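Local coordinates for putative histidine protein kinase (Rhodobacter sphaeroides, PDB 3KYJ) that probably carries phosphate on a histidine of this Hpt domain and passes it to CheY or CheB in chemotaxis signalling, at residues Gly89-Val92 with Glu93-Phe97. Sequence-based numbering, arbitrary orientation.
Sequences GEIV and EILLF
Four carbonyls of Gly89-Val92 each take an amide from one turn further on. Ile94 N reaches Glu90 O at 2.9 Å with an N-H...O angle of 169°, the straightest of the set; Glu93 N to Gly89 O, Leu95 N to Ile91 O (3.0 Å) and Leu96 N to Val92 O are somewhat more bent. The ladder runs on with Phe97 N to Glu93 O. At the start of the helix the amide of Ile91 is taken by Asp88 OD1, which also receives a weak bond from Glu90 N. These are the first two and a half turns of helix 89-112, part of the antiparallel helical bundle of the Hpt domain of CheA3. Ile91 and Leu95 run out alongside each other, CG2 of Ile91 3.7 Å from CD1 of Leu95, and both pack on helix 64-82. Further round the helix, Val92 and Leu96 meet more loosely, CG1 to CD1 4.3 Å, against helix 10-35. Glu90 sets its CG 3.8 Å from Ile94 CD1, its chain running out straight from a trans chi1 of -176°, and carries OE1 to salt bridges with Arg134 and Lys131 of helix 122-135, whose Leu128 and Lys131 also touch Ile94.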
loop_
_atom_site.group_PDB
_atom_site.type_symbol
_atom_site.label_atom_id
_atom_site.label_comp_id
_atom_site.label_asym_id
_atom_site.label_seq_id
_atom_site.Cartn_x
_atom_site.Cartn_y
_atom_site.Cartn_z
ATOM N N GLY A 89 17.355 -15.564 14.914
ATOM C CA GLY A 89 16.526 -15.475 16.092
ATOM C C GLY A 89 16.432 -14.044 16.600
ATOM O O GLY A 89 15.415 -13.661 17.160
ATOM N N GLU A 90 17.488 -13.269 16.388
ATOM C CA GLU A 90 17.492 -11.895 16.851
ATOM C C GLU A 90 16.520 -11.042 16.025
ATOM O O GLU A 90 15.799 -10.179 16.566
ATOM C CB GLU A 90 18.894 -11.285 16.814
ATOM C CG GLU A 90 18.908 -9.872 17.400
ATOM C CD GLU A 90 20.298 -9.275 17.485
ATOM O OE1 GLU A 90 21.224 -9.784 16.823
ATOM O OE2 GLU A 90 20.452 -8.273 18.208
ATOM N N ILE A 91 16.533 -11.237 14.713
ATOM C CA ILE A 91 15.580 -10.523 13.856
ATOM C C ILE A 91 14.160 -10.829 14.300
ATOM O O ILE A 91 13.320 -9.915 14.418
ATOM C CB ILE A 91 15.788 -10.851 12.370
ATOM C CG1 ILE A 91 17.165 -10.368 11.907
ATOM C CG2 ILE A 91 14.661 -10.258 11.546
ATOM C CD1 ILE A 91 17.472 -10.485 10.410
ATOM N N VAL A 92 13.864 -12.103 14.533
ATOM C CA VAL A 92 12.516 -12.497 14.915
ATOM C C VAL A 92 12.121 -11.808 16.218
ATOM O O VAL A 92 11.025 -11.283 16.357
ATOM C CB VAL A 92 12.370 -14.036 14.993
ATOM C CG1 VAL A 92 11.033 -14.416 15.600
ATOM C CG2 VAL A 92 12.545 -14.634 13.602
ATOM N N GLU A 93 13.060 -11.773 17.156
ATOM C CA GLU A 93 12.850 -11.160 18.459
ATOM C C GLU A 93 12.539 -9.654 18.371
ATOM O O GLU A 93 11.588 -9.155 18.985
ATOM C CB GLU A 93 14.128 -11.363 19.287
ATOM C CG GLU A 93 14.198 -10.653 20.601
ATOM C CD GLU A 93 15.532 -10.899 21.288
ATOM O OE1 GLU A 93 16.010 -12.059 21.279
ATOM O OE2 GLU A 93 16.101 -9.929 21.832
ATOM N N ILE A 94 13.376 -8.945 17.629
ATOM C CA ILE A 94 13.231 -7.500 17.460
ATOM C C ILE A 94 11.883 -7.211 16.778
ATOM O O ILE A 94 11.169 -6.273 17.148
ATOM C CB ILE A 94 14.380 -6.896 16.649
ATOM C CG1 ILE A 94 15.693 -7.004 17.440
ATOM C CG2 ILE A 94 14.098 -5.434 16.316
ATOM C CD1 ILE A 94 16.919 -6.737 16.598
ATOM N N LEU A 95 11.506 -8.031 15.806
ATOM C CA LEU A 95 10.255 -7.784 15.093
ATOM C C LEU A 95 9.031 -8.129 15.940
ATOM O O LEU A 95 7.987 -7.494 15.772
ATOM C CB LEU A 95 10.225 -8.492 13.751
ATOM C CG LEU A 95 11.233 -7.993 12.720
ATOM C CD1 LEU A 95 11.264 -8.881 11.473
ATOM C CD2 LEU A 95 10.910 -6.538 12.342
ATOM N N LEU A 96 9.135 -9.118 16.833
ATOM C CA LEU A 96 8.061 -9.384 17.784
ATOM C C LEU A 96 7.864 -8.164 18.710
ATOM O O LEU A 96 6.741 -7.750 18.961
ATOM C CB LEU A 96 8.314 -10.650 18.617
ATOM C CG LEU A 96 7.858 -11.925 17.916
ATOM C CD1 LEU A 96 8.380 -13.144 18.682
ATOM C CD2 LEU A 96 6.346 -11.953 17.801
ATOM N N PHE A 97 8.965 -7.591 19.196
ATOM C CA PHE A 97 8.913 -6.360 19.983
ATOM C C PHE A 97 8.279 -5.246 19.142
ATOM O O PHE A 97 7.405 -4.509 19.615
ATOM C CB PHE A 97 10.348 -6.006 20.439
ATOM C CG PHE A 97 10.476 -4.727 21.228
ATOM C CD1 PHE A 97 9.572 -4.393 22.207
ATOM C CD2 PHE A 97 11.513 -3.866 20.961
ATOM C CE1 PHE A 97 9.714 -3.195 22.935
ATOM C CE2 PHE A 97 11.656 -2.682 21.676
ATOM C CZ PHE A 97 10.751 -2.355 22.643
#